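PDB 4WOD: taurocyamine kinase from Schistosoma mansoni, which reversibly transfers the phosphoryl group of ATP to taurocyamine, giving N-phosphotaurocyamine and ADP, with magnesium as cofactor. Local coordinates for residues F293-T307 against G317-L329. The protein carries 4 engineered substitutions. Residues are numbered along the deposited sequence; the frame is centred on the assembly and turned at random.
Sequences FKEICEKHGIQPRGT and GIYDLSNKRRLGL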
ATOM      1  N   PHE A 293       0.678  -5.419   4.376  1.00 21.28           N
ATOM      2  CA  PHE A 293       0.316  -6.752   3.858  1.00 19.96           C
ATOM      3  C   PHE A 293       0.494  -6.863   2.344  1.00 22.23           C
ATOM      4  O   PHE A 293       1.243  -7.706   1.861  1.00 21.00           O
ATOM      5  CB  PHE A 293      -1.138  -7.080   4.247  1.00 20.13           C
ATOM      6  CG  PHE A 293      -1.712  -8.323   3.581  1.00 23.12           C
ATOM      7  CD1 PHE A 293      -1.114  -9.565   3.741  1.00 23.51           C
ATOM      8  CD2 PHE A 293      -2.895  -8.247   2.840  1.00 22.61           C
ATOM      9  CE1 PHE A 293      -1.665 -10.703   3.143  1.00 21.47           C
ATOM     10  CE2 PHE A 293      -3.451  -9.375   2.248  1.00 23.85           C
ATOM     11  CZ  PHE A 293      -2.833 -10.606   2.398  1.00 23.98           C
ATOM     12  N   LYS A 294      -0.172  -5.990   1.595  1.00 21.85           N
ATOM     13  CA  LYS A 294      -0.033  -5.984   0.132  1.00 22.84           C
ATOM     14  C   LYS A 294       1.426  -5.886  -0.335  1.00 21.35           C
ATOM     15  O   LYS A 294       1.852  -6.632  -1.228  1.00 22.04           O
ATOM     16  CB  LYS A 294      -0.845  -4.835  -0.477  1.00 25.82           C
ATOM     17  CG  LYS A 294      -2.348  -4.932  -0.222  1.00 30.76           C
ATOM     18  CD  LYS A 294      -2.961  -6.111  -0.960  1.00 38.06           C
ATOM     19  CE  LYS A 294      -4.469  -6.249  -0.709  1.00 42.81           C
ATOM     20  NZ  LYS A 294      -5.271  -5.118  -1.256  1.00 52.84           N
ATOM     21  N   GLU A 295       2.193  -4.980   0.263  1.00 17.52           N
ATOM     22  CA  GLU A 295       3.565  -4.770  -0.163  1.00 19.00           C
ATOM     23  C   GLU A 295       4.389  -6.004   0.167  1.00 21.89           C
ATOM     24  O   GLU A 295       5.243  -6.410  -0.624  1.00 23.87           O
ATOM     25  CB  GLU A 295       4.170  -3.522   0.491  1.00 21.43           C
ATOM     26  CG  GLU A 295       3.553  -2.180   0.018  1.00 24.23           C
ATOM     27  CD  GLU A 295       2.096  -1.966   0.479  1.00 34.74           C
ATOM     28  OE1 GLU A 295       1.639  -2.656   1.424  1.00 30.28           O
ATOM     29  OE2 GLU A 295       1.395  -1.109  -0.115  1.00 37.34           O
ATOM     30  N   ILE A 296       4.112  -6.600   1.327  1.00 21.30           N
ATOM     31  CA  ILE A 296       4.804  -7.819   1.751  1.00 20.46           C
ATOM     32  C   ILE A 296       4.597  -8.930   0.723  1.00 19.36           C
ATOM     33  O   ILE A 296       5.562  -9.568   0.285  1.00 19.68           O
ATOM     34  CB  ILE A 296       4.327  -8.294   3.132  1.00 19.88           C
ATOM     35  CG1 ILE A 296       4.681  -7.252   4.199  1.00 23.49           C
ATOM     36  CG2 ILE A 296       4.967  -9.643   3.489  1.00 18.56           C
ATOM     37  CD1 ILE A 296       4.380  -7.691   5.611  1.00 19.24           C
ATOM     38  N   CYS A 297       3.346  -9.127   0.307  1.00 19.25           N
ATOM     39  CA  CYS A 297       3.039 -10.109  -0.750  1.00 21.61           C
ATOM     40  C   CYS A 297       3.771  -9.818  -2.059  1.00 18.44           C
ATOM     41  O   CYS A 297       4.476 -10.683  -2.594  1.00 17.48           O
ATOM     42  CB  CYS A 297       1.530 -10.176  -1.022  1.00 20.94           C
ATOM     43  SG  CYS A 297       0.503 -10.768   0.344  1.00 24.12           S
ATOM     44  N   GLU A 298       3.589  -8.609  -2.589  1.00 21.09           N
ATOM     45  CA  GLU A 298       4.251  -8.217  -3.820  1.00 21.46           C
ATOM     46  C   GLU A 298       5.766  -8.442  -3.761  1.00 23.23           C
ATOM     47  O   GLU A 298       6.376  -8.837  -4.755  1.00 21.13           O
ATOM     48  CB  GLU A 298       3.954  -6.751  -4.141  1.00 27.68           C
ATOM     49  CG  GLU A 298       4.937  -6.149  -5.132  1.00 33.66           C
ATOM     50  CD  GLU A 298       4.601  -4.716  -5.494  1.00 44.82           C
ATOM     51  OE1 GLU A 298       4.182  -3.957  -4.584  1.00 42.91           O
ATOM     52  OE2 GLU A 298       4.759  -4.353  -6.687  1.00 47.35           O
ATOM     53  N   LYS A 299       6.363  -8.231  -2.594  1.00 20.31           N
ATOM     54  CA  LYS A 299       7.802  -8.373  -2.474  1.00 21.73           C
ATOM     55  C   LYS A 299       8.198  -9.854  -2.522  1.00 22.05           C
ATOM     56  O   LYS A 299       9.334 -10.195  -2.848  1.00 25.85           O
ATOM     57  CB  LYS A 299       8.304  -7.711  -1.188  1.00 25.68           C
ATOM     58  CG  LYS A 299       9.798  -7.862  -0.983  1.00 34.57           C
ATOM     59  CD  LYS A 299      10.409  -6.616  -0.368  1.00 46.72           C
ATOM     60  CE  LYS A 299      11.921  -6.670  -0.464  1.00 46.59           C
ATOM     61  NZ  LYS A 299      12.365  -6.862  -1.872  1.00 43.75           N
ATOM     62  N   HIS A 300       7.253 -10.732  -2.207  1.00 21.74           N
ATOM     63  CA  HIS A 300       7.475 -12.168  -2.345  1.00 18.78           C
ATOM     64  C   HIS A 300       6.928 -12.732  -3.665  1.00 20.85           C
ATOM     65  O   HIS A 300       6.833 -13.949  -3.835  1.00 21.49           O
ATOM     66  CB  HIS A 300       6.865 -12.897  -1.154  1.00 20.56           C
ATOM     67  CG  HIS A 300       7.588 -12.641   0.130  1.00 25.24           C
ATOM     68  ND1 HIS A 300       7.262 -11.600   0.976  1.00 25.02           N
ATOM     69  CD2 HIS A 300       8.645 -13.269   0.698  1.00 22.74           C
ATOM     70  CE1 HIS A 300       8.078 -11.612   2.018  1.00 30.46           C
ATOM     71  NE2 HIS A 300       8.928 -12.614   1.871  1.00 26.57           N
ATOM     72  N   GLY A 301       6.586 -11.846  -4.600  1.00 19.08           N
ATOM     73  CA  GLY A 301       6.138 -12.264  -5.923  1.00 20.43           C
ATOM     74  C   GLY A 301       4.706 -12.764  -5.916  1.00 19.65           C
ATOM     75  O   GLY A 301       4.308 -13.549  -6.770  1.00 15.60           O
ATOM     76  N   ILE A 302       3.930 -12.301  -4.941  1.00 17.43           N
ATOM     77  CA  ILE A 302       2.591 -12.802  -4.722  1.00 16.19           C
ATOM     78  C   ILE A 302       1.551 -11.676  -4.814  1.00 19.24           C
ATOM     79  O   ILE A 302       1.785 -10.550  -4.350  1.00 18.67           O
ATOM     80  CB  ILE A 302       2.476 -13.516  -3.345  1.00 17.57           C
ATOM     81  CG1 ILE A 302       3.343 -14.781  -3.327  1.00 18.28           C
ATOM     82  CG2 ILE A 302       1.029 -13.932  -3.042  1.00 16.96           C
ATOM     83  CD1 ILE A 302       2.951 -15.808  -4.388  1.00 15.00           C
ATOM     84  N   GLN A 303       0.421 -11.998  -5.436  1.00 19.41           N
ATOM     85  CA  GLN A 303      -0.745 -11.119  -5.490  1.00 21.38           C
ATOM     86  C   GLN A 303      -1.880 -11.688  -4.632  1.00 22.55           C
ATOM     87  O   GLN A 303      -2.338 -12.798  -4.878  1.00 20.41           O
ATOM     88  CB  GLN A 303      -1.205 -10.965  -6.945  1.00 24.41           C
ATOM     89  CG  GLN A 303      -2.610 -10.380  -7.107  1.00 32.68           C
ATOM     90  CD  GLN A 303      -2.605  -8.868  -7.149  1.00 40.26           C
ATOM     91  OE1 GLN A 303      -1.630  -8.229  -6.749  1.00 46.99           O
ATOM     92  NE2 GLN A 303      -3.693  -8.283  -7.642  1.00 47.11           N
ATOM     93  N   PRO A 304      -2.333 -10.937  -3.613  1.00 25.44           N
ATOM     94  CA  PRO A 304      -3.445 -11.412  -2.781  1.00 22.76           C
ATOM     95  C   PRO A 304      -4.824 -10.920  -3.252  1.00 28.71           C
ATOM     96  O   PRO A 304      -4.966  -9.820  -3.775  1.00 31.44           O
ATOM     97  CB  PRO A 304      -3.108 -10.829  -1.408  1.00 25.93           C
ATOM     98  CG  PRO A 304      -2.434  -9.522  -1.735  1.00 25.49           C
ATOM     99  CD  PRO A 304      -1.728  -9.705  -3.071  1.00 22.23           C
ATOM    100  N   ARG A 305      -5.838 -11.752  -3.088  1.00 29.03           N
ATOM    101  CA  ARG A 305      -7.203 -11.328  -3.353  1.00 29.79           C
ATOM    102  C   ARG A 305      -8.098 -11.789  -2.223  1.00 31.52           C
ATOM    103  O   ARG A 305      -8.014 -12.941  -1.768  1.00 28.08           O
ATOM    104  CB  ARG A 305      -7.703 -11.861  -4.701  1.00 28.50           C
ATOM    105  CG  ARG A 305      -6.987 -11.290  -5.924  1.00 36.02           C
ATOM    106  CD  ARG A 305      -7.006 -12.272  -7.099  1.00 38.66           C
ATOM    107  NE  ARG A 305      -6.473 -11.708  -8.347  1.00 47.42           N
ATOM    108  CZ  ARG A 305      -5.456 -12.243  -9.026  1.00 49.24           C
ATOM    109  NH1 ARG A 305      -4.850 -13.331  -8.560  1.00 42.18           N
ATOM    110  NH2 ARG A 305      -5.020 -11.686 -10.154  1.00 50.82           N
ATOM    111  N   GLY A 306      -8.946 -10.875  -1.760  1.00 31.26           N
ATOM    112  CA  GLY A 306      -9.875 -11.161  -0.689  1.00 31.35           C
ATOM    113  C   GLY A 306     -10.870 -12.224  -1.103  1.00 37.55           C
ATOM    114  O   GLY A 306     -11.061 -12.481  -2.295  1.00 36.82           O
ATOM    115  N   THR A 307     -11.482 -12.870  -0.117  1.00 42.21           N
ATOM    116  CA  THR A 307     -12.502 -13.873  -0.389  1.00 47.80           C
ATOM    117  C   THR A 307     -13.750 -13.556   0.424  1.00 55.89           C
ATOM    118  O   THR A 307     -14.414 -14.464   0.930  1.00 57.84           O
ATOM    119  CB  THR A 307     -12.023 -15.321  -0.058  1.00 45.03           C
ATOM    120  OG1 THR A 307     -11.587 -15.399   1.305  1.00 44.51           O
ATOM    121  CG2 THR A 307     -10.890 -15.753  -0.982  1.00 39.06           C
ATOM    122  N   GLY A 317      -9.851 -13.538   7.094  1.00 44.12           N
ATOM    123  CA  GLY A 317      -8.462 -13.943   7.153  1.00 35.90           C
ATOM    124  C   GLY A 317      -8.146 -15.039   6.154  1.00 30.22           C
ATOM    125  O   GLY A 317      -7.026 -15.547   6.127  1.00 32.01           O
ATOM    126  N   ILE A 318      -9.125 -15.403   5.329  1.00 30.05           N
ATOM    127  CA  ILE A 318      -8.877 -16.339   4.238  1.00 32.03           C
ATOM    128  C   ILE A 318      -8.652 -15.589   2.928  1.00 30.66           C
ATOM    129  O   ILE A 318      -9.520 -14.847   2.480  1.00 27.03           O
ATOM    130  CB  ILE A 318     -10.026 -17.333   4.054  1.00 32.09           C
ATOM    131  CG1 ILE A 318     -10.180 -18.194   5.307  1.00 39.89           C
ATOM    132  CG2 ILE A 318      -9.758 -18.218   2.853  1.00 32.45           C
ATOM    133  CD1 ILE A 318     -11.142 -19.335   5.142  1.00 40.89           C
ATOM    134  N   TYR A 319      -7.484 -15.786   2.325  1.00 24.74           N
ATOM    135  CA  TYR A 319      -7.129 -15.069   1.106  1.00 27.57           C
ATOM    136  C   TYR A 319      -6.713 -15.993  -0.007  1.00 26.03           C
ATOM    137  O   TYR A 319      -6.201 -17.084   0.239  1.00 22.07           O
ATOM    138  CB  TYR A 319      -5.995 -14.079   1.366  1.00 19.07           C
ATOM    139  CG  TYR A 319      -6.457 -12.882   2.142  1.00 25.27           C
ATOM    140  CD1 TYR A 319      -6.708 -11.668   1.498  1.00 29.05           C
ATOM    141  CD2 TYR A 319      -6.682 -12.968   3.511  1.00 22.11           C
ATOM    142  CE1 TYR A 319      -7.150 -10.570   2.201  1.00 26.81           C
ATOM    143  CE2 TYR A 319      -7.131 -11.885   4.222  1.00 28.54           C
ATOM    144  CZ  TYR A 319      -7.352 -10.681   3.570  1.00 29.66           C
ATOM    145  OH  TYR A 319      -7.795  -9.595   4.291  1.00 34.33           O
ATOM    146  N   ASP A 320      -6.939 -15.531  -1.232  1.00 23.95           N
ATOM    147  CA  ASP A 320      -6.367 -16.153  -2.416  1.00 21.88           C
ATOM    148  C   ASP A 320      -4.993 -15.533  -2.653  1.00 23.44           C
ATOM    149  O   ASP A 320      -4.859 -14.310  -2.765  1.00 24.03           O
ATOM    150  CB  ASP A 320      -7.287 -15.954  -3.625  1.00 26.34           C
ATOM    151  CG  ASP A 320      -6.805 -16.699  -4.863  1.00 28.88           C
ATOM    152  OD1 ASP A 320      -5.889 -16.191  -5.544  1.00 28.89           O
ATOM    153  OD2 ASP A 320      -7.354 -17.784  -5.170  1.00 33.53           O
ATOM    154  N   LEU A 321      -3.971 -16.379  -2.692  1.00 20.29           N
ATOM    155  CA  LEU A 321      -2.594 -15.957  -2.919  1.00 17.64           C
ATOM    156  C   LEU A 321      -2.104 -16.606  -4.196  1.00 19.01           C
ATOM    157  O   LEU A 321      -2.102 -17.824  -4.273  1.00 19.98           O
ATOM    158  CB  LEU A 321      -1.685 -16.377  -1.758  1.00 16.05           C
ATOM    159  CG  LEU A 321      -2.108 -15.906  -0.364  1.00 20.54           C
ATOM    160  CD1 LEU A 321      -1.190 -16.514   0.672  1.00 17.71           C
ATOM    161  CD2 LEU A 321      -2.060 -14.383  -0.303  1.00 17.84           C
ATOM    162  N   SER A 322      -1.686 -15.812  -5.177  1.00 18.04           N
ATOM    163  CA  SER A 322      -1.190 -16.361  -6.455  1.00 17.85           C
ATOM    164  C   SER A 322       0.111 -15.694  -6.943  1.00 17.16           C
ATOM    165  O   SER A 322       0.471 -14.623  -6.476  1.00 17.88           O
ATOM    166  CB  SER A 322      -2.270 -16.229  -7.537  1.00 19.30           C
ATOM    167  OG  SER A 322      -2.660 -14.883  -7.717  1.00 21.85           O
ATOM    168  N   ASN A 323       0.817 -16.339  -7.879  1.00 18.52           N
ATOM    169  CA  ASN A 323       1.922 -15.690  -8.563  1.00 16.09           C
ATOM    170  C   ASN A 323       1.476 -14.354  -9.140  1.00 16.43           C
ATOM    171  O   ASN A 323       0.418 -14.271  -9.759  1.00 13.19           O
ATOM    172  CB  ASN A 323       2.485 -16.582  -9.690  1.00 14.99           C
ATOM    173  CG  ASN A 323       1.405 -17.120 -10.634  1.00 17.30           C
ATOM    174  OD1 ASN A 323       0.566 -17.941 -10.244  1.00 16.07           O
ATOM    175  ND2 ASN A 323       1.455 -16.688 -11.905  1.00 15.73           N
ATOM    176  N   LYS A 324       2.263 -13.302  -8.931  1.00 18.49           N
ATOM    177  CA  LYS A 324       1.884 -12.008  -9.498  1.00 18.66           C
ATOM    178  C   LYS A 324       2.259 -11.906 -10.976  1.00 18.24           C
ATOM    179  O   LYS A 324       1.737 -11.059 -11.689  1.00 20.02           O
ATOM    180  CB  LYS A 324       2.531 -10.859  -8.719  1.00 17.68           C
ATOM    181  CG  LYS A 324       4.050 -10.732  -8.916  1.00 23.63           C
ATOM    182  CD  LYS A 324       4.641  -9.583  -8.093  1.00 24.18           C
ATOM    183  CE  LYS A 324       6.147  -9.423  -8.361  1.00 24.18           C
ATOM    184  NZ  LYS A 324       6.777  -8.410  -7.454  1.00 27.51           N
ATOM    185  N   ARG A 325       3.152 -12.770 -11.449  1.00 14.02           N
ATOM    186  CA  ARG A 325       3.649 -12.618 -12.812  1.00 21.73           C
ATOM    187  C   ARG A 325       2.967 -13.545 -13.795  1.00 20.78           C
ATOM    188  O   ARG A 325       2.619 -14.668 -13.456  1.00 23.93           O
ATOM    189  CB  ARG A 325       5.167 -12.836 -12.867  1.00 19.48           C
ATOM    190  CG  ARG A 325       5.958 -11.702 -12.279  1.00 24.55           C
ATOM    191  CD  ARG A 325       7.458 -11.926 -12.472  1.00 26.90           C
ATOM    192  NE  ARG A 325       8.278 -11.142 -11.551  1.00 30.37           N
ATOM    193  CZ  ARG A 325       8.462  -9.829 -11.652  1.00 38.73           C
ATOM    194  NH1 ARG A 325       7.859  -9.147 -12.626  1.00 36.82           N
ATOM    195  NH2 ARG A 325       9.237  -9.193 -10.777  1.00 35.33           N
ATOM    196  N   ARG A 326       2.772 -13.062 -15.018  1.00 19.77           N
ATOM    197  CA  ARG A 326       2.236 -13.889 -16.105  1.00 21.48           C
ATOM    198  C   ARG A 326       3.140 -13.854 -17.335  1.00 17.82           C
ATOM    199  O   ARG A 326       3.280 -14.844 -18.057  1.00 18.53           O
ATOM    200  CB  ARG A 326       0.839 -13.410 -16.531  1.00 20.46           C
ATOM    201  CG  ARG A 326      -0.198 -13.311 -15.435  1.00 26.15           C
ATOM    202  CD  ARG A 326      -0.888 -14.640 -15.160  1.00 21.85           C
ATOM    203  NE  ARG A 326      -1.948 -14.458 -14.173  1.00 26.97           N
ATOM    204  CZ  ARG A 326      -1.743 -14.256 -12.875  1.00 31.48           C
ATOM    205  NH1 ARG A 326      -0.499 -14.224 -12.374  1.00 25.99           N
ATOM    206  NH2 ARG A 326      -2.786 -14.073 -12.073  1.00 28.89           N
ATOM    207  N   LEU A 327       3.710 -12.684 -17.591  1.00 19.90           N
ATOM    208  CA  LEU A 327       4.409 -12.431 -18.836  1.00 19.38           C
ATOM    209  C   LEU A 327       5.909 -12.272 -18.616  1.00 17.01           C
ATOM    210  O   LEU A 327       6.340 -11.609 -17.672  1.00 22.18           O
ATOM    211  CB  LEU A 327       3.834 -11.183 -19.510  1.00 20.05           C
ATOM    212  CG  LEU A 327       4.420 -10.758 -20.856  1.00 18.87           C
ATOM    213  CD1 LEU A 327       3.984 -11.715 -21.952  1.00 19.40           C
ATOM    214  CD2 LEU A 327       4.001  -9.343 -21.193  1.00 22.42           C
ATOM    215  N   GLY A 328       6.704 -12.890 -19.483  1.00 19.49           N
ATOM    216  CA  GLY A 328       8.148 -12.738 -19.413  1.00 18.20           C
ATOM    217  C   GLY A 328       8.887 -13.797 -18.622  1.00 21.67           C
ATOM    218  O   GLY A 328      10.052 -13.612 -18.287  1.00 19.54           O
ATOM    219  N   LEU A 329       8.202 -14.896 -18.316  1.00 20.04           N
ATOM    220  CA  LEU A 329       8.812 -16.051 -17.650  1.00 19.46           C
ATOM    221  C   LEU A 329       8.111 -17.311 -18.127  1.00 20.07           C
ATOM    222  O   LEU A 329       7.059 -17.236 -18.757  1.00 18.68           O
ATOM    223  CB  LEU A 329       8.743 -15.973 -16.105  1.00 20.61           C
ATOM    224  CG  LEU A 329       7.508 -15.502 -15.327  1.00 19.88           C
ATOM    225  CD1 LEU A 329       6.198 -16.132 -15.762  1.00 22.59           C
ATOM    226  CD2 LEU A 329       7.690 -15.779 -13.840  1.00 15.10           C
TER
HETATM  227  O   HOH W   1       5.046  -5.991  -8.824  1.00 39.86           O
HETATM  228  O   HOH W   2       9.159 -10.115  -6.140  1.00 22.49           O
HETATM  229  O   HOH W   3      -4.735 -14.057  -5.813  1.00 22.88           O
HETATM  230  O   HOH W   4      -2.571 -13.049  -9.846  1.00 31.03           O
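The antiparallel hairpin of strands 302-306 and 318-323 joins R305 to D320 and Q303 to S322 as hydrogen-bonded pairs. Q303 N gives a nearly straight bond to S322 O (2.8 Å, 169° at the hydrogen), and S322 N returns one to Q303 O. R305 and D320 exchange a second pair of backbone bonds. P304 and L321 form the non-hydrogen-bonded pair between them. There L321 CD2 packs on P304 CB at 3.9 Å, and the CB of L321 meets I302 CG2. Helix 293-299 lies over this apolar face. The edge of the F293 ring points at one face of the Y319 ring in a T-shaped stack, with centroids 5.2 Å apart and planes at 65°. A Schellman motif with G301 as its C' residue ends the helix.

K324 reaches back to that helix end. Its chain runs extended past G301, and NZ donates to E298 O at 2.8 Å. G301 N reaches the same oxygen from the opposite face of its carbonyl plane. K324 N bonds to G301 O.

In the eight-stranded sheet of the phosphagen kinase catalytic domain, 302-306 is an edge strand and 318-323 pairs on its other side with 277-283. The other sheet face carries polar groups near the predicted ATP site, which includes R305, G306 and T307. The extended R305 chain places NH1 2.8 Å from S322 OG, at the guanidinium edge, while Q303 CG covers one guanidinium face. One water accepts from both R305 NH1 and R326 NH2; the two guanidinium planes are 60° apart. D320 OD1 forms a salt bridge with R277, another predicted ATP-binding residue. N323 OD1 accepts from A278 N, tying the open end of the hairpin, away from its connecting loop, to strand 277-283.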